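PDB 4FID: G protein alpha subunit, which probably binds and hydrolyses GTP as the alpha subunit of a heterotrimeric G protein, relaying signals from membrane receptors, and is here bound to GDP. Local coordinates for residues 115-120 against 143-148; 189-194 against 234-239; 47-52 against 120-125; 36-41 against 133-138. One frame throughout, in Å; residues are numbered along the deposited sequence. Where two conformers were deposited one is given.

Contact 1 of 4, residues 115-120 against 143-148. With GDP (guanosine-5'-diphosphate), chain C.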
# COMPACT_ATOMS: atom_id res chain seq x y z
N LEU A 115 9.84 7.34 -6.30
CA LEU A 115 8.62 8.03 -6.69
C LEU A 115 7.39 7.40 -6.04
O LEU A 115 7.09 6.22 -6.25
CB LEU A 115 8.48 8.00 -8.20
CG LEU A 115 7.35 8.87 -8.76
CD1 LEU A 115 7.75 10.32 -8.64
CD2 LEU A 115 7.04 8.49 -10.21
N PRO A 116 6.65 8.18 -5.24
CA PRO A 116 5.43 7.66 -4.61
C PRO A 116 4.50 6.97 -5.63
O PRO A 116 4.38 7.43 -6.76
CB PRO A 116 4.78 8.93 -4.04
CG PRO A 116 5.92 9.90 -3.85
CD PRO A 116 6.87 9.61 -4.97
N ASP A 117 3.88 5.87 -5.23
CA ASP A 117 2.97 5.11 -6.10
C ASP A 117 1.84 5.95 -6.70
O ASP A 117 1.30 5.62 -7.76
CB ASP A 117 2.34 3.94 -5.33
CG ASP A 117 3.37 2.88 -4.88
OD1 ASP A 117 2.96 1.89 -4.24
OD2 ASP A 117 4.58 3.05 -5.17
N CYS A 118 1.47 7.03 -6.01
CA CYS A 118 0.29 7.78 -6.38
C CYS A 118 0.53 8.80 -7.50
O CYS A 118 -0.40 9.53 -7.90
CB CYS A 118 -0.27 8.49 -5.15
SG CYS A 118 0.88 9.71 -4.47
N ALA A 119 1.76 8.85 -8.01
CA ALA A 119 2.17 9.91 -8.93
C ALA A 119 1.29 10.02 -10.17
O ALA A 119 0.66 11.06 -10.40
CB ALA A 119 3.63 9.75 -9.32
N LYS A 120 1.25 8.95 -10.96
CA LYS A 120 0.42 8.90 -12.17
C LYS A 120 -1.04 9.24 -11.88
O LYS A 120 -1.66 10.01 -12.63
CB LYS A 120 0.52 7.53 -12.83
CG LYS A 120 -0.47 7.32 -13.98
CD LYS A 120 -0.06 6.11 -14.80
CE LYS A 120 -1.11 5.74 -15.85
NZ LYS A 120 -0.70 4.56 -16.66
N HIS A 143 -5.82 6.49 -3.02
CA HIS A 143 -4.59 6.56 -3.80
C HIS A 143 -3.52 7.47 -3.22
O HIS A 143 -2.35 7.39 -3.60
CB HIS A 143 -4.87 7.01 -5.23
CG HIS A 143 -5.51 5.96 -6.07
ND1 HIS A 143 -6.88 5.79 -6.13
CD2 HIS A 143 -4.97 5.03 -6.89
CE1 HIS A 143 -7.15 4.79 -6.95
NE2 HIS A 143 -6.02 4.32 -7.42
N ASN A 144 -3.91 8.33 -2.30
CA ASN A 144 -2.93 9.27 -1.79
C ASN A 144 -2.06 8.68 -0.70
O ASN A 144 -2.50 7.87 0.10
CB ASN A 144 -3.56 10.56 -1.32
CG ASN A 144 -2.54 11.65 -1.14
OD1 ASN A 144 -1.79 11.94 -2.08
ND2 ASN A 144 -2.48 12.26 0.06
N ARG A 145 -0.81 9.12 -0.68
CA ARG A 145 0.12 8.68 0.35
C ARG A 145 -0.09 9.46 1.65
O ARG A 145 -0.04 10.69 1.66
CB ARG A 145 1.55 8.84 -0.18
CG ARG A 145 1.70 8.33 -1.61
CD ARG A 145 3.06 7.69 -1.85
NE ARG A 145 3.03 6.22 -1.83
CZ ARG A 145 4.12 5.46 -1.80
NH1 ARG A 145 5.32 6.02 -1.78
NH2 ARG A 145 4.01 4.13 -1.79
N THR A 146 -0.36 8.74 2.74
CA THR A 146 -0.35 9.35 4.07
C THR A 146 0.47 8.50 5.05
O THR A 146 0.57 7.29 4.89
CB THR A 146 -1.76 9.56 4.67
OG1 THR A 146 -2.51 8.34 4.58
CG2 THR A 146 -2.50 10.67 3.95
N LYS A 147 1.04 9.17 6.05
CA LYS A 147 1.75 8.48 7.12
C LYS A 147 0.83 8.24 8.30
O LYS A 147 0.52 9.17 9.05
CB LYS A 147 2.93 9.33 7.60
CG LYS A 147 3.97 9.61 6.55
CD LYS A 147 5.02 10.58 7.09
CE LYS A 147 6.02 10.97 6.02
NZ LYS A 147 6.90 12.08 6.50
N THR A 148 0.38 7.00 8.49
CA THR A 148 -0.44 6.70 9.66
C THR A 148 0.44 6.34 10.86
O THR A 148 0.76 5.17 11.08
CB THR A 148 -1.53 5.61 9.40
OG1 THR A 148 -0.95 4.30 9.41
CG2 THR A 148 -2.25 5.86 8.07
PB GDP C . 1.16 2.01 5.43
O1B GDP C . 0.46 3.17 6.09
O2B GDP C . 2.62 2.03 5.82
O3B GDP C . 0.51 0.75 5.94
O3A GDP C . 1.06 2.07 3.81
PA GDP C . 0.04 3.02 2.98
O1A GDP C . -1.37 2.46 2.99
O2A GDP C . 0.05 4.44 3.50
O5' GDP C . 0.64 3.01 1.47
C5' GDP C . 1.02 4.24 0.85
C4' GDP C . 0.81 4.22 -0.68
O4' GDP C . 0.76 2.89 -1.21
C3' GDP C . -0.47 4.93 -1.11
O3' GDP C . -0.15 5.97 -2.06
C2' GDP C . -1.33 3.84 -1.73
O2' GDP C . -2.15 4.35 -2.80
C1' GDP C . -0.29 2.80 -2.17
N9 GDP C . -0.85 1.42 -2.29
C8 GDP C . -1.25 0.60 -1.30
N7 GDP C . -1.70 -0.59 -1.80
C5 GDP C . -1.59 -0.53 -3.14
C6 GDP C . -1.88 -1.42 -4.29
O6 GDP C . -2.36 -2.56 -4.13
N1 GDP C . -1.63 -0.98 -5.53
C2 GDP C . -1.11 0.24 -5.75
N2 GDP C . -0.87 0.62 -7.03
N3 GDP C . -0.81 1.12 -4.76
C4 GDP C . -1.02 0.79 -3.46
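R145 reaches between the type I turn 116-119 and the ribose of GDP, its guanidinium lying against the backbone of the turn. One face of that group rests on P116 and D117, with D117 N 3.4 Å above the plane and over its centre. GDP O4' lies at the edge, in plane. P116 and the arginine chain meet at about a right angle. The carboxylate of D117 is tilted 31° from the guanidinium plane and joins it through a salt bridge, OD1 to NH2 of R145 at 3.5 Å. The same OD1 is bound by K237 of the Ras-like domain, so the pair belongs to the interface of the two G-alpha domains: 115-120 is helical-domain chain, and 143-148 runs from the end of helix 138-143 into what corresponds to switch I, R145 and T148 included. Bends at chi2 and chi3 turn the arginine so that NE gives a hydrogen bond to GDP O3', 3.2 Å away with an N-H...O angle of 148°. C118 lies alongside the root of the arginine chain, its SG against R145 CG. N144 OD1 accepts from N48 ND2, and the H143 ring stacks on Y121.

Contact 2 of 4, residues 189-194 against 234-239; sequences IFVTSL and FLNKMD. With GDP (guanosine-5'-diphosphate), chain C.
I189 sets its CG2 methyl over one face of the F234 ring, 3.8 Å from the centroid and 5° off the normal, a CH-pi contact; its CD1 stands over CZ, on the same face. The guanine of GDP is the other flat group. K237 runs extended across one of its faces, CG 3.7 Å from GDP C6 and CE over the imidazole part, while N236 and D239 hold its edges. Strands 189-193 and 234-236 are parallel neighbours in the central sheet of the Ras-like domain, joined by F234 N to F190 O, T192 N to F234 O, N236 N to T192 O and L194 N to N236 O. V191 and N236 lie side by side on one face of the sheet, T192 and L235 on the other. L194 packs its CD1 on L235 CB and on the selenium of M238, a selenomethionine. The strand ends in the NKxD motif, which begins at N236 itself, with K237 at the N-cap of helix 238-247. N236 CG stands opposite its backbone N (chi1 -165°), and ND2 donates to GDP N7 at 2.9 Å; OD1 is held by T307 and A309 N, which fixes the amide flip. K237 NZ, besides D117, binds E15 O, and a water links it to S193 OG. D239 accepts from GDP N1 through OD1 and from N2 through OD2 (both 3.2 Å), which selects guanine over adenine.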
# COMPACT_ATOMS: atom_id res chain seq x y z
N ILE A 189 -3.78 -10.02 10.40
CA ILE A 189 -3.49 -9.96 8.98
C ILE A 189 -2.16 -9.23 8.72
O ILE A 189 -2.02 -8.05 9.03
CB ILE A 189 -4.63 -9.26 8.22
CG1 ILE A 189 -5.95 -10.01 8.45
CG2 ILE A 189 -4.31 -9.16 6.72
CD1 ILE A 189 -7.10 -9.53 7.56
N PHE A 190 -1.18 -9.94 8.16
CA PHE A 190 0.10 -9.32 7.84
C PHE A 190 0.13 -8.89 6.37
O PHE A 190 -0.06 -9.71 5.48
CB PHE A 190 1.28 -10.27 8.14
CG PHE A 190 2.63 -9.69 7.82
CD1 PHE A 190 3.22 -8.75 8.67
CD2 PHE A 190 3.32 -10.07 6.68
CE1 PHE A 190 4.48 -8.21 8.39
CE2 PHE A 190 4.57 -9.53 6.38
CZ PHE A 190 5.15 -8.60 7.24
N VAL A 191 0.35 -7.60 6.14
CA VAL A 191 0.42 -7.07 4.80
C VAL A 191 1.85 -6.80 4.41
O VAL A 191 2.64 -6.26 5.21
CB VAL A 191 -0.34 -5.73 4.69
CG1 VAL A 191 -0.54 -5.35 3.19
CG2 VAL A 191 -1.66 -5.81 5.42
N THR A 192 2.18 -7.17 3.18
CA THR A 192 3.50 -6.89 2.64
C THR A 192 3.43 -6.51 1.15
O THR A 192 2.55 -6.96 0.41
CB THR A 192 4.50 -8.06 2.89
OG1 THR A 192 5.84 -7.64 2.60
CG2 THR A 192 4.13 -9.28 2.02
N SER A 193 4.35 -5.66 0.74
CA SER A 193 4.40 -5.17 -0.62
C SER A 193 5.24 -6.13 -1.43
O SER A 193 6.38 -6.40 -1.08
CB SER A 193 5.04 -3.79 -0.63
OG SER A 193 5.03 -3.23 -1.93
N LEU A 194 4.67 -6.64 -2.52
CA LEU A 194 5.44 -7.51 -3.39
C LEU A 194 6.46 -6.70 -4.16
O LEU A 194 7.52 -7.21 -4.53
CB LEU A 194 4.52 -8.26 -4.36
CG LEU A 194 3.84 -9.51 -3.79
CD1 LEU A 194 2.77 -10.01 -4.74
CD2 LEU A 194 4.89 -10.57 -3.55
N PHE A 234 -1.45 -10.80 3.31
CA PHE A 234 -1.86 -10.17 2.06
C PHE A 234 -0.61 -9.76 1.33
O PHE A 234 0.14 -8.90 1.78
CB PHE A 234 -2.75 -8.93 2.28
CG PHE A 234 -4.16 -9.24 2.73
CD1 PHE A 234 -4.60 -10.55 2.89
CD2 PHE A 234 -5.05 -8.20 3.01
CE1 PHE A 234 -5.90 -10.83 3.33
CE2 PHE A 234 -6.35 -8.46 3.44
CZ PHE A 234 -6.78 -9.79 3.60
N LEU A 235 -0.36 -10.41 0.21
CA LEU A 235 0.77 -10.05 -0.62
C LEU A 235 0.27 -8.93 -1.51
O LEU A 235 -0.38 -9.16 -2.54
CB LEU A 235 1.21 -11.27 -1.43
CG LEU A 235 1.54 -12.43 -0.47
CD1 LEU A 235 1.42 -13.81 -1.15
CD2 LEU A 235 2.92 -12.24 0.13
N ASN A 236 0.56 -7.71 -1.10
CA ASN A 236 -0.10 -6.56 -1.68
C ASN A 236 0.68 -5.94 -2.83
O ASN A 236 1.90 -6.18 -2.99
CB ASN A 236 -0.34 -5.51 -0.60
CG ASN A 236 -1.33 -4.46 -1.03
OD1 ASN A 236 -2.34 -4.77 -1.66
ND2 ASN A 236 -1.04 -3.21 -0.67
N LYS A 237 -0.03 -5.15 -3.63
CA LYS A 237 0.55 -4.47 -4.79
C LYS A 237 0.91 -5.45 -5.89
O LYS A 237 1.93 -5.28 -6.56
CB LYS A 237 1.77 -3.63 -4.39
CG LYS A 237 1.45 -2.62 -3.26
CD LYS A 237 2.59 -1.63 -3.06
CE LYS A 237 2.21 -0.51 -2.10
NZ LYS A 237 3.35 0.41 -1.86
N MSE A 238 0.05 -6.45 -6.08
CA MSE A 238 0.26 -7.44 -7.13
C MSE A 238 0.30 -6.77 -8.51
O MSE A 238 1.08 -7.18 -9.39
CB MSE A 238 -0.81 -8.55 -7.05
CG MSE A 238 -0.71 -9.60 -8.16
SE MSE A 238 0.73 -10.95 -8.01
CE MSE A 238 0.19 -12.13 -9.48
N ASP A 239 -0.49 -5.73 -8.70
CA ASP A 239 -0.46 -4.96 -9.95
C ASP A 239 0.93 -4.36 -10.23
O ASP A 239 1.50 -4.57 -11.32
CB ASP A 239 -1.56 -3.86 -9.98
CG ASP A 239 -1.58 -2.98 -8.70
OD1 ASP A 239 -1.28 -3.47 -7.58
OD2 ASP A 239 -1.92 -1.77 -8.83
PB GDP C . 1.16 2.01 5.43
O1B GDP C . 0.46 3.17 6.09
O2B GDP C . 2.62 2.03 5.82
O3B GDP C . 0.51 0.75 5.94
O3A GDP C . 1.06 2.07 3.81
PA GDP C . 0.04 3.02 2.98
O1A GDP C . -1.37 2.46 2.99
O2A GDP C . 0.05 4.44 3.50
O5' GDP C . 0.64 3.01 1.47
C5' GDP C . 1.02 4.24 0.85
C4' GDP C . 0.81 4.22 -0.68
O4' GDP C . 0.76 2.89 -1.21
C3' GDP C . -0.47 4.93 -1.11
O3' GDP C . -0.15 5.97 -2.06
C2' GDP C . -1.33 3.84 -1.73
O2' GDP C . -2.15 4.35 -2.80
C1' GDP C . -0.29 2.80 -2.17
N9 GDP C . -0.85 1.42 -2.29
C8 GDP C . -1.25 0.60 -1.30
N7 GDP C . -1.70 -0.59 -1.80
C5 GDP C . -1.59 -0.53 -3.14
C6 GDP C . -1.88 -1.42 -4.29
O6 GDP C . -2.36 -2.56 -4.13
N1 GDP C . -1.63 -0.98 -5.53
C2 GDP C . -1.11 0.24 -5.75
N2 GDP C . -0.87 0.62 -7.03
N3 GDP C . -0.81 1.12 -4.76
C4 GDP C . -1.02 0.79 -3.46
O HOH W 1 6.09 -0.76 -1.96

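Contact 3 of 4, residues 47-52 against 120-125; sequences SNVVTC and KYLFEN
L122, V49 and F123 bury the most surface here, and L122 and V49 sit where the CA atoms of the two helices come nearest. L122 points at the opposing helix, its CB 4.0 Å from V49 CG2, and the two side chains pass each other at a slant. Its chain runs straight out from CB (chi2 178°), which carries CD1 past the valine to the backbone of 48-49 and the CB of N48. I45 and I129 cover other parts of the leucine, while V49 also touches V126 and I129, so the pair lies in a buried apolar layer to which three helices contribute. F123, one residue on, works differently. Its CB bond runs along the interface, but with CG beside the backbone N (chi1 -55°) the ring swings toward helix 42-62 and presents its edge there. V49 O lies in the ring plane, 3.5 Å from CE1, and CZ rests 3.9 Å from C52 CB. M53, L56 and the ring of W98 pack round the phenylalanine too. No hydrogen bond joins the two segments; the amide of N48 is turned from the apolar layer and binds N144, on the chain that passes the nucleotide. Within 120-125, N125 ND2 reaches back over the Y121 ring to Y121 O. The segment axes approach to 9.4 Å and cross steeply at -110°; here N48, V49 and C52 meet L122 and F123. Such packing of a short helix across a long one belongs to the all-helical domain of G-alpha subunits, whose long helix, here 42-62, is surrounded by shorter ones.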
# COMPACT_ATOMS: atom_id res chain seq x y z
N SER A 47 -0.17 19.17 -2.45
CA SER A 47 1.28 19.17 -2.32
C SER A 47 1.96 18.03 -3.11
O SER A 47 2.95 18.26 -3.83
CB SER A 47 1.66 19.10 -0.84
OG SER A 47 3.06 19.14 -0.68
N ASN A 48 1.45 16.81 -2.94
CA ASN A 48 1.96 15.65 -3.68
C ASN A 48 1.94 15.83 -5.21
O ASN A 48 2.79 15.27 -5.90
CB ASN A 48 1.16 14.40 -3.33
CG ASN A 48 1.39 13.92 -1.93
OD1 ASN A 48 2.30 14.41 -1.26
ND2 ASN A 48 0.59 12.97 -1.47
N VAL A 49 0.96 16.57 -5.73
CA VAL A 49 0.90 16.81 -7.16
C VAL A 49 2.19 17.46 -7.60
O VAL A 49 2.84 17.01 -8.55
CB VAL A 49 -0.34 17.68 -7.60
CG1 VAL A 49 -0.20 18.13 -9.05
CG2 VAL A 49 -1.66 16.92 -7.41
N VAL A 50 2.59 18.51 -6.88
CA VAL A 50 3.77 19.29 -7.26
C VAL A 50 5.08 18.56 -6.93
O VAL A 50 5.98 18.47 -7.78
CB VAL A 50 3.77 20.69 -6.63
CG1 VAL A 50 5.07 21.42 -6.94
CG2 VAL A 50 2.57 21.51 -7.13
N THR A 51 5.19 18.03 -5.72
CA THR A 51 6.45 17.40 -5.31
C THR A 51 6.78 16.17 -6.16
O THR A 51 7.94 15.98 -6.53
CB THR A 51 6.52 17.12 -3.78
OG1 THR A 51 5.65 16.03 -3.42
CG2 THR A 51 6.14 18.35 -2.99
N CYS A 52 5.79 15.34 -6.47
CA CYS A 52 5.99 14.18 -7.35
C CYS A 52 6.48 14.58 -8.73
O CYS A 52 7.21 13.83 -9.36
CB CYS A 52 4.70 13.38 -7.54
SG CYS A 52 4.19 12.31 -6.17
N LYS A 120 1.25 8.95 -10.96
CA LYS A 120 0.42 8.90 -12.17
C LYS A 120 -1.04 9.24 -11.88
O LYS A 120 -1.66 10.01 -12.63
CB LYS A 120 0.52 7.53 -12.83
CG LYS A 120 -0.47 7.32 -13.98
CD LYS A 120 -0.06 6.11 -14.80
CE LYS A 120 -1.11 5.74 -15.85
NZ LYS A 120 -0.70 4.56 -16.66
N TYR A 121 -1.59 8.69 -10.81
CA TYR A 121 -2.98 9.01 -10.46
C TYR A 121 -3.14 10.50 -10.26
O TYR A 121 -4.05 11.10 -10.80
CB TYR A 121 -3.45 8.23 -9.23
CG TYR A 121 -4.86 8.57 -8.76
CD1 TYR A 121 -5.95 7.80 -9.16
CD2 TYR A 121 -5.10 9.64 -7.89
CE1 TYR A 121 -7.24 8.09 -8.73
CE2 TYR A 121 -6.39 9.94 -7.45
CZ TYR A 121 -7.45 9.16 -7.87
OH TYR A 121 -8.74 9.43 -7.43
N LEU A 122 -2.24 11.11 -9.50
CA LEU A 122 -2.32 12.55 -9.26
C LEU A 122 -2.32 13.34 -10.58
O LEU A 122 -3.17 14.17 -10.78
CB LEU A 122 -1.24 13.05 -8.29
CG LEU A 122 -1.47 12.51 -6.87
CD1 LEU A 122 -0.38 12.92 -5.82
CD2 LEU A 122 -2.84 12.91 -6.42
N PHE A 123 -1.38 13.04 -11.47
CA PHE A 123 -1.30 13.71 -12.76
C PHE A 123 -2.56 13.54 -13.62
O PHE A 123 -3.08 14.50 -14.18
CB PHE A 123 -0.06 13.23 -13.52
CG PHE A 123 1.22 13.40 -12.73
CD1 PHE A 123 1.30 14.38 -11.74
CD2 PHE A 123 2.32 12.58 -12.96
CE1 PHE A 123 2.47 14.53 -11.00
CE2 PHE A 123 3.48 12.74 -12.22
CZ PHE A 123 3.56 13.71 -11.24
N GLU A 124 -3.07 12.32 -13.71
CA GLU A 124 -4.27 12.09 -14.50
C GLU A 124 -5.50 12.78 -13.94
O GLU A 124 -6.52 12.88 -14.61
CB GLU A 124 -4.51 10.60 -14.67
CG GLU A 124 -3.45 9.95 -15.54
CD GLU A 124 -3.49 8.44 -15.53
OE1 GLU A 124 -4.33 7.85 -14.81
OE2 GLU A 124 -2.67 7.84 -16.24
N ASN A 125 -5.39 13.27 -12.70
CA ASN A 125 -6.53 13.86 -12.01
C ASN A 125 -6.33 15.33 -11.70
O ASN A 125 -7.11 15.92 -10.94
CB ASN A 125 -6.85 13.07 -10.73
CG ASN A 125 -7.68 11.82 -11.01
OD1 ASN A 125 -8.90 11.88 -11.06
ND2 ASN A 125 -7.01 10.68 -11.19

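Contact 4 of 4, residues 36-41 against 133-138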
# COMPACT_ATOMS: atom_id res chain seq x y z
N GLN A 36 -16.33 16.25 5.59
CA GLN A 36 -15.41 17.03 6.42
C GLN A 36 -14.12 16.27 6.75
O GLN A 36 -13.06 16.89 6.88
CB GLN A 36 -16.05 17.61 7.69
CG GLN A 36 -16.67 16.60 8.62
CD GLN A 36 -18.15 16.41 8.36
OE1 GLN A 36 -18.85 17.36 7.99
NE2 GLN A 36 -18.64 15.18 8.55
N GLU A 37 -14.20 14.95 6.86
CA GLU A 37 -13.01 14.13 7.06
C GLU A 37 -12.15 14.14 5.79
O GLU A 37 -10.94 14.38 5.83
CB GLU A 37 -13.39 12.70 7.44
CG GLU A 37 -12.21 11.83 7.83
CD GLU A 37 -12.62 10.67 8.73
OE1 GLU A 37 -13.84 10.55 9.03
OE2 GLU A 37 -11.73 9.90 9.15
N ARG A 38 -12.80 13.92 4.65
CA ARG A 38 -12.12 14.01 3.37
C ARG A 38 -11.41 15.34 3.13
O ARG A 38 -10.28 15.37 2.64
CB ARG A 38 -13.13 13.74 2.24
CG ARG A 38 -13.41 12.27 2.00
CD ARG A 38 -14.19 12.11 0.74
NE ARG A 38 -15.60 12.14 1.06
CZ ARG A 38 -16.46 13.04 0.62
NH1 ARG A 38 -16.05 13.99 -0.21
NH2 ARG A 38 -17.72 12.98 1.01
N ALA A 39 -12.05 16.45 3.46
CA ALA A 39 -11.48 17.76 3.15
C ALA A 39 -10.17 18.02 3.88
O ALA A 39 -9.37 18.84 3.44
CB ALA A 39 -12.50 18.90 3.40
N THR A 40 -9.93 17.32 4.98
CA THR A 40 -8.63 17.43 5.66
C THR A 40 -7.43 16.97 4.81
O THR A 40 -6.29 17.33 5.09
CB THR A 40 -8.61 16.63 6.98
OG1 THR A 40 -8.37 15.24 6.69
CG2 THR A 40 -9.92 16.78 7.73
N HIS A 41 -7.68 16.18 3.77
CA HIS A 41 -6.57 15.69 2.94
C HIS A 41 -6.19 16.58 1.75
O HIS A 41 -5.28 16.25 1.00
CB HIS A 41 -6.83 14.24 2.52
CG HIS A 41 -7.12 13.34 3.68
ND1 HIS A 41 -6.13 12.64 4.34
CD2 HIS A 41 -8.27 13.07 4.33
CE1 HIS A 41 -6.67 11.95 5.33
NE2 HIS A 41 -7.97 12.19 5.35
N ASP A 133 -12.55 24.93 -5.68
CA ASP A 133 -13.48 24.41 -4.69
C ASP A 133 -13.30 22.91 -4.44
O ASP A 133 -14.11 22.29 -3.75
CB ASP A 133 -14.92 24.67 -5.11
CG ASP A 133 -15.29 23.92 -6.39
OD1 ASP A 133 -14.60 24.11 -7.41
OD2 ASP A 133 -16.28 23.15 -6.36
N TYR A 134 -12.23 22.35 -5.01
CA TYR A 134 -11.96 20.92 -4.97
C TYR A 134 -12.00 20.32 -3.56
O TYR A 134 -11.31 20.78 -2.66
CB TYR A 134 -10.59 20.61 -5.63
CG TYR A 134 -9.96 19.30 -5.22
CD1 TYR A 134 -10.54 18.09 -5.59
CD2 TYR A 134 -8.78 19.26 -4.47
CE1 TYR A 134 -9.98 16.88 -5.22
CE2 TYR A 134 -8.20 18.04 -4.09
CZ TYR A 134 -8.81 16.86 -4.47
OH TYR A 134 -8.29 15.65 -4.14
N VAL A 135 -12.84 19.31 -3.38
CA VAL A 135 -12.83 18.51 -2.16
C VAL A 135 -12.51 17.06 -2.57
O VAL A 135 -13.11 16.52 -3.50
CB VAL A 135 -14.18 18.64 -1.35
CG1 VAL A 135 -15.39 18.53 -2.25
CG2 VAL A 135 -14.26 17.62 -0.23
N PRO A 136 -11.50 16.46 -1.90
CA PRO A 136 -11.07 15.09 -2.23
C PRO A 136 -12.21 14.09 -2.15
O PRO A 136 -13.08 14.21 -1.29
CB PRO A 136 -10.02 14.79 -1.15
CG PRO A 136 -9.45 16.11 -0.81
CD PRO A 136 -10.63 17.07 -0.88
N THR A 137 -12.20 13.12 -3.05
CA THR A 137 -13.16 12.03 -3.03
C THR A 137 -12.56 10.83 -2.29
O THR A 137 -11.36 10.78 -2.01
CB THR A 137 -13.46 11.58 -4.46
OG1 THR A 137 -12.31 10.90 -5.00
CG2 THR A 137 -13.79 12.76 -5.33
N GLU A 138 -13.39 9.84 -1.97
CA GLU A 138 -12.90 8.63 -1.32
C GLU A 138 -11.85 7.94 -2.16
O GLU A 138 -10.92 7.32 -1.63
CB GLU A 138 -14.03 7.67 -1.00
CG GLU A 138 -14.98 8.20 0.08
CD GLU A 138 -16.07 7.22 0.45
OE1 GLU A 138 -16.46 7.18 1.63
OE2 GLU A 138 -16.54 6.47 -0.44
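R38 lays its side chain along the backbone of 135-138, joining the stretch by which the chain enters the all-helical domain of this G-alpha subunit to the loop before helix 138-143. Its first atoms pass the carbonyl of P136: CB is 3.6 Å from P136 O, and CG stays close beside it. CD lies near the same oxygen and the start of the next helix, 3.6 Å from E138 N and 4.0 Å from E138 CG. The bend at chi3 (-91°) then turns the guanidinium back. NE donates to F33 O, whereas NH1 gives P136 O a nearly straight bond of 3.2 Å, with an N-H...O angle of 175°. That donor lies in the carbonyl plane and the oxygen in the guanidinium plane, so the two bonds should hold the group's rotation. V135 CG2 comes within 4.0 Å of NH1. The carboxylate of E138, its plane at 85° to the guanidinium, does not touch it; OE1 accepts instead from F33 N, and arginine and glutamate thus grip both polar atoms of one backbone residue. T137 is the N-cap, its OG1 taking up D140 N. Next to R38, the methyl of A39 packs on V135. The P136 ring packs against A39 CA and the backbone of H41, and also touches I45 and L141; its CG sits 3.6 Å from R38 O.

How the contacts relate
Contact 2 is buried in the sheet of the Ras-like domain, contact 3 in the helical domain; contact 1 is partly buried at the nucleotide between them, and contact 4 lies at the surface. Contacts 1 and 2 both touch GDP, one at the ribose and phosphates, the other mainly at the base, and the D117-K237 salt bridge joins them directly. Contacts 1 and 3 share K120 and helix 119-124, with N144-N48 as a polar link. Chemistry follows place: strand hydrogen bonds in 189-194/234-239, apolar side chains in 47-52/120-125, an arginine shared between an aspartate and the nucleotide in 115-120/143-148, and an arginine-to-carbonyl bond in 36-41/133-138, whose chain loop encloses contact 3.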